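Ribose-5-phosphate isomerase RpiB (Thermotoga maritima, PDB 1O1X) probably catalyses the interconversion of ribose 5-phosphate and ribulose 5-phosphate and assembles from four copies of one chain. Local coordinates at residues A[97-105]-A[123-131]. Sequence-based numbering, arbitrary orientation.
Sequences LCLFPDMAR and IGAELAFWI
I131 presses its side chain against the turn C98–P101, where strand 95-97 in the parallel sheet of a Rossmann-like α/β fold passes into helix 101-109. Its branched side chain can touch several backbone atoms of the turn at once: I131 CD1 lies 3.5 Å from L99 C and also meets F100 N, while I131 CG1 meets P101 N at 3.6 Å. With CG1 anti to the carbonyl carbon (chi1 -65°), CG2 touches both A104 CB, at 3.8 Å, and C98 CB; the small methyl of A104 also approaches the backbone, its CB 3.6 Å from I131 O. The rigid ring of P101, apt for a first helical turn, crosses I131 at about a right angle, its CG also meeting W130 CB at 3.8 Å and its CD reaching L127 CD1. L127 sends its other methyl, CD2, to L99 O at 3.5 Å. No hydrogen bond joins the segments; the axes of 101-105 and 125-131 run nearly parallel, at 23°. Further out, I131 touches L116 and L118, and W130 forms a cation-pi pair with R105 of the fourth subunit. Within 97-105, R105 NH2 forms a salt bridge with D102 OD2 at 3.1 Å, using the anti lone pair of OD2, which lies 6° out of the guanidinium plane.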
ATOM      1  N   LEU A  97     -10.204  -5.460  -6.859  1.00 11.70           N
ATOM      2  CA  LEU A  97      -8.845  -4.929  -7.006  1.00 11.64           C
ATOM      3  C   LEU A  97      -8.164  -5.017  -5.625  1.00 12.61           C
ATOM      4  O   LEU A  97      -8.542  -4.297  -4.679  1.00 12.61           O
ATOM      5  CB  LEU A  97      -8.934  -3.485  -7.508  1.00 12.18           C
ATOM      6  CG  LEU A  97      -7.641  -2.691  -7.679  1.00 16.27           C
ATOM      7  CD1 LEU A  97      -6.612  -3.476  -8.411  1.00 20.40           C
ATOM      8  CD2 LEU A  97      -7.881  -1.325  -8.348  1.00 17.68           C
ATOM      9  N   CYS A  98      -7.197  -5.911  -5.493  1.00 12.37           N
ATOM     10  CA  CYS A  98      -6.542  -6.173  -4.220  1.00 13.25           C
ATOM     11  C   CYS A  98      -5.062  -5.896  -4.315  1.00 13.71           C
ATOM     12  O   CYS A  98      -4.367  -6.453  -5.188  1.00 13.66           O
ATOM     13  CB  CYS A  98      -6.767  -7.630  -3.815  1.00 13.73           C
ATOM     14  SG  CYS A  98      -8.510  -8.104  -3.601  1.00 14.62           S
ATOM     15  N   LEU A  99      -4.573  -5.047  -3.420  1.00 13.78           N
ATOM     16  CA  LEU A  99      -3.155  -4.667  -3.419  1.00 14.24           C
ATOM     17  C   LEU A  99      -2.336  -5.380  -2.354  1.00 13.02           C
ATOM     18  O   LEU A  99      -1.104  -5.282  -2.318  1.00 12.30           O
ATOM     19  CB  LEU A  99      -3.010  -3.160  -3.253  0.65 14.81           C
ATOM     20  CG  LEU A  99      -2.758  -2.447  -4.583  0.65 18.53           C
ATOM     21  CD1 LEU A  99      -3.968  -2.634  -5.513  0.65 17.29           C
ATOM     22  CD2 LEU A  99      -2.450  -0.955  -4.329  0.65 21.34           C
ATOM     23  N   PHE A 100      -3.016  -6.033  -1.420  1.00 12.10           N
ATOM     24  CA  PHE A 100      -2.342  -6.853  -0.394  1.00 11.57           C
ATOM     25  C   PHE A 100      -3.312  -7.980   0.085  1.00 11.79           C
ATOM     26  O   PHE A 100      -4.534  -7.891  -0.160  1.00 10.68           O
ATOM     27  CB  PHE A 100      -1.735  -6.008   0.768  1.00 11.35           C
ATOM     28  CG  PHE A 100      -2.726  -5.110   1.488  1.00 11.49           C
ATOM     29  CD1 PHE A 100      -2.996  -3.837   1.018  1.00 13.87           C
ATOM     30  CD2 PHE A 100      -3.363  -5.539   2.655  1.00 10.22           C
ATOM     31  CE1 PHE A 100      -3.908  -3.016   1.687  1.00 14.06           C
ATOM     32  CE2 PHE A 100      -4.237  -4.738   3.313  1.00 11.76           C
ATOM     33  CZ  PHE A 100      -4.533  -3.492   2.827  1.00 11.34           C
ATOM     34  N   PRO A 101      -2.777  -9.052   0.678  1.00 11.23           N
ATOM     35  CA  PRO A 101      -3.585 -10.240   0.988  1.00 12.10           C
ATOM     36  C   PRO A 101      -4.858 -10.040   1.796  1.00 12.43           C
ATOM     37  O   PRO A 101      -5.869 -10.679   1.466  1.00 12.46           O
ATOM     38  CB  PRO A 101      -2.582 -11.154   1.664  1.00 12.25           C
ATOM     39  CG  PRO A 101      -1.268 -10.777   0.996  1.00 12.63           C
ATOM     40  CD  PRO A 101      -1.345  -9.299   0.973  1.00 11.98           C
ATOM     41  N   ASP A 102      -4.857  -9.187   2.806  1.00 12.78           N
ATOM     42  CA  ASP A 102      -6.091  -8.916   3.548  1.00 13.70           C
ATOM     43  C   ASP A 102      -7.209  -8.369   2.701  1.00 13.12           C
ATOM     44  O   ASP A 102      -8.388  -8.622   2.994  1.00 12.44           O
ATOM     45  CB  ASP A 102      -5.872  -7.987   4.720  1.00 14.60           C
ATOM     46  CG  ASP A 102      -5.062  -8.642   5.816  1.00 21.23           C
ATOM     47  OD1 ASP A 102      -3.814  -8.681   5.668  1.00 23.49           O
ATOM     48  OD2 ASP A 102      -5.599  -9.188   6.806  1.00 27.20           O
HETATM   49  N   MSE A 103      -6.888  -7.637   1.636  1.00 11.45           N
HETATM   50  CA  MSE A 103      -7.937  -7.207   0.749  1.00 11.42           C
HETATM   51  C   MSE A 103      -8.603  -8.382   0.024  1.00 11.75           C
HETATM   52  O   MSE A 103      -9.836  -8.401  -0.123  1.00 12.08           O
HETATM   53  CB  MSE A 103      -7.420  -6.148  -0.227  1.00 11.21           C
HETATM   54  CG  MSE A 103      -7.083  -4.853   0.454  1.00 12.13           C
HETATM   55 SE   MSE A 103      -6.598  -3.436  -0.858  1.00 18.35          SE
HETATM   56  CE  MSE A 103      -8.362  -3.034  -1.572  1.00 14.62           C
ATOM     57  N   ALA A 104      -7.794  -9.345  -0.423  1.00 11.49           N
ATOM     58  CA  ALA A 104      -8.300 -10.541  -1.062  1.00 11.42           C
ATOM     59  C   ALA A 104      -9.102 -11.358  -0.066  1.00 11.26           C
ATOM     60  O   ALA A 104     -10.125 -11.932  -0.435  1.00 11.71           O
ATOM     61  CB  ALA A 104      -7.167 -11.400  -1.640  1.00 11.83           C
ATOM     62  N   ARG A 105      -8.631 -11.443   1.177  1.00 10.16           N
ATOM     63  CA  ARG A 105      -9.372 -12.146   2.212  1.00 10.75           C
ATOM     64  C   ARG A 105     -10.794 -11.546   2.344  1.00 10.01           C
ATOM     65  O   ARG A 105     -11.773 -12.256   2.312  1.00 10.08           O
ATOM     66  CB  ARG A 105      -8.620 -12.120   3.551  1.00 10.51           C
ATOM     67  CG  ARG A 105      -9.415 -12.656   4.750  1.00 13.88           C
ATOM     68  CD  ARG A 105      -8.636 -12.609   6.035  1.00 16.52           C
ATOM     69  NE  ARG A 105      -8.293 -11.237   6.460  1.00 20.97           N
ATOM     70  CZ  ARG A 105      -9.110 -10.368   7.101  1.00 24.93           C
ATOM     71  NH1 ARG A 105     -10.363 -10.697   7.389  1.00 24.99           N
ATOM     72  NH2 ARG A 105      -8.657  -9.155   7.460  1.00 24.29           N
ATOM     73  N   ILE A 123       2.564  -3.911  -8.159  1.00 13.34           N
ATOM     74  CA  ILE A 123       2.989  -4.885  -7.177  1.00 13.68           C
ATOM     75  C   ILE A 123       4.022  -5.861  -7.717  1.00 12.16           C
ATOM     76  O   ILE A 123       4.121  -6.129  -8.910  1.00 11.68           O
ATOM     77  CB  ILE A 123       1.823  -5.693  -6.526  1.00 13.67           C
ATOM     78  CG1 ILE A 123       1.075  -6.529  -7.558  1.00 15.65           C
ATOM     79  CG2 ILE A 123       0.901  -4.764  -5.711  1.00 18.95           C
ATOM     80  CD1 ILE A 123       0.070  -7.513  -6.837  1.00 17.72           C
ATOM     81  N   GLY A 124       4.755  -6.415  -6.775  1.00 11.12           N
ATOM     82  CA  GLY A 124       5.729  -7.450  -7.029  1.00 10.96           C
ATOM     83  C   GLY A 124       5.062  -8.791  -7.167  1.00 11.08           C
ATOM     84  O   GLY A 124       3.998  -9.050  -6.625  1.00 10.26           O
ATOM     85  N   ALA A 125       5.717  -9.658  -7.894  1.00 10.84           N
ATOM     86  CA  ALA A 125       5.236 -10.981  -8.141  1.00 11.54           C
ATOM     87  C   ALA A 125       5.013 -11.788  -6.875  1.00 11.38           C
ATOM     88  O   ALA A 125       3.980 -12.436  -6.738  1.00 11.14           O
ATOM     89  CB  ALA A 125       6.198 -11.662  -9.033  1.00 12.84           C
ATOM     90  N   GLU A 126       5.939 -11.765  -5.931  1.00 10.95           N
ATOM     91  CA  GLU A 126       5.758 -12.588  -4.740  1.00 12.19           C
ATOM     92  C   GLU A 126       4.553 -12.079  -3.903  1.00 10.85           C
ATOM     93  O   GLU A 126       3.761 -12.876  -3.385  1.00 10.35           O
ATOM     94  CB  GLU A 126       7.035 -12.663  -3.908  0.65 13.01           C
ATOM     95  CG  GLU A 126       6.820 -13.106  -2.462  0.65 18.57           C
ATOM     96  CD  GLU A 126       7.345 -14.492  -2.100  0.65 26.34           C
ATOM     97  OE1 GLU A 126       6.691 -15.500  -2.489  0.65 31.13           O
ATOM     98  OE2 GLU A 126       8.366 -14.563  -1.335  0.65 29.59           O
ATOM     99  N   LEU A 127       4.368 -10.768  -3.832  1.00  9.32           N
ATOM    100  CA  LEU A 127       3.154 -10.242  -3.199  1.00 10.13           C
ATOM    101  C   LEU A 127       1.891 -10.681  -3.924  1.00  9.53           C
ATOM    102  O   LEU A 127       0.884 -11.040  -3.281  1.00  9.64           O
ATOM    103  CB  LEU A 127       3.209  -8.726  -3.083  1.00  9.86           C
ATOM    104  CG  LEU A 127       2.000  -8.012  -2.471  1.00 11.32           C
ATOM    105  CD1 LEU A 127       1.789  -8.510  -1.064  1.00 13.09           C
ATOM    106  CD2 LEU A 127       2.199  -6.494  -2.456  1.00 11.25           C
ATOM    107  N   ALA A 128       1.906 -10.600  -5.252  1.00  9.99           N
ATOM    108  CA  ALA A 128       0.791 -11.091  -6.088  1.00 10.00           C
ATOM    109  C   ALA A 128       0.468 -12.552  -5.774  1.00  9.93           C
ATOM    110  O   ALA A 128      -0.677 -12.919  -5.679  1.00  8.98           O
ATOM    111  CB  ALA A 128       1.148 -10.960  -7.573  1.00 10.57           C
ATOM    112  N   PHE A 129       1.483 -13.390  -5.645  1.00 10.96           N
ATOM    113  CA  PHE A 129       1.279 -14.807  -5.319  1.00 11.78           C
ATOM    114  C   PHE A 129       0.572 -14.997  -3.961  1.00 12.32           C
ATOM    115  O   PHE A 129      -0.336 -15.838  -3.852  1.00 11.97           O
ATOM    116  CB  PHE A 129       2.604 -15.614  -5.311  1.00 12.15           C
ATOM    117  CG  PHE A 129       3.379 -15.614  -6.627  1.00 11.19           C
ATOM    118  CD1 PHE A 129       2.798 -15.256  -7.858  1.00 13.22           C
ATOM    119  CD2 PHE A 129       4.723 -15.988  -6.613  1.00 13.03           C
ATOM    120  CE1 PHE A 129       3.556 -15.244  -9.013  1.00 13.70           C
ATOM    121  CE2 PHE A 129       5.484 -15.994  -7.787  1.00 13.29           C
ATOM    122  CZ  PHE A 129       4.914 -15.630  -8.965  1.00 13.33           C
ATOM    123  N   TRP A 130       0.971 -14.224  -2.943  1.00 11.49           N
ATOM    124  CA  TRP A 130       0.301 -14.264  -1.660  1.00 12.21           C
ATOM    125  C   TRP A 130      -1.151 -13.821  -1.757  1.00 11.07           C
ATOM    126  O   TRP A 130      -2.022 -14.395  -1.077  1.00 11.31           O
ATOM    127  CB  TRP A 130       0.957 -13.379  -0.591  1.00 12.21           C
ATOM    128  CG  TRP A 130       2.386 -13.655  -0.323  1.00 16.50           C
ATOM    129  CD1 TRP A 130       3.084 -14.789  -0.586  1.00 20.11           C
ATOM    130  CD2 TRP A 130       3.314 -12.729   0.268  1.00 17.96           C
ATOM    131  NE1 TRP A 130       4.407 -14.600  -0.243  1.00 23.85           N
ATOM    132  CE2 TRP A 130       4.570 -13.340   0.270  1.00 22.08           C
ATOM    133  CE3 TRP A 130       3.208 -11.421   0.727  1.00 18.79           C
ATOM    134  CZ2 TRP A 130       5.719 -12.697   0.751  1.00 23.41           C
ATOM    135  CZ3 TRP A 130       4.334 -10.784   1.227  1.00 20.44           C
ATOM    136  CH2 TRP A 130       5.575 -11.419   1.221  1.00 21.52           C
ATOM    137  N   ILE A 131      -1.413 -12.801  -2.571  1.00 10.50           N
ATOM    138  CA  ILE A 131      -2.781 -12.309  -2.766  1.00  9.78           C
ATOM    139  C   ILE A 131      -3.622 -13.393  -3.431  1.00 10.91           C
ATOM    140  O   ILE A 131      -4.755 -13.675  -2.993  1.00 10.84           O
ATOM    141  CB  ILE A 131      -2.805 -10.976  -3.575  1.00  9.45           C
ATOM    142  CG1 ILE A 131      -2.115  -9.844  -2.787  1.00  8.54           C
ATOM    143  CG2 ILE A 131      -4.216 -10.546  -3.944  1.00 11.47           C
ATOM    144  CD1 ILE A 131      -1.798  -8.627  -3.638  1.00  9.40           C
TER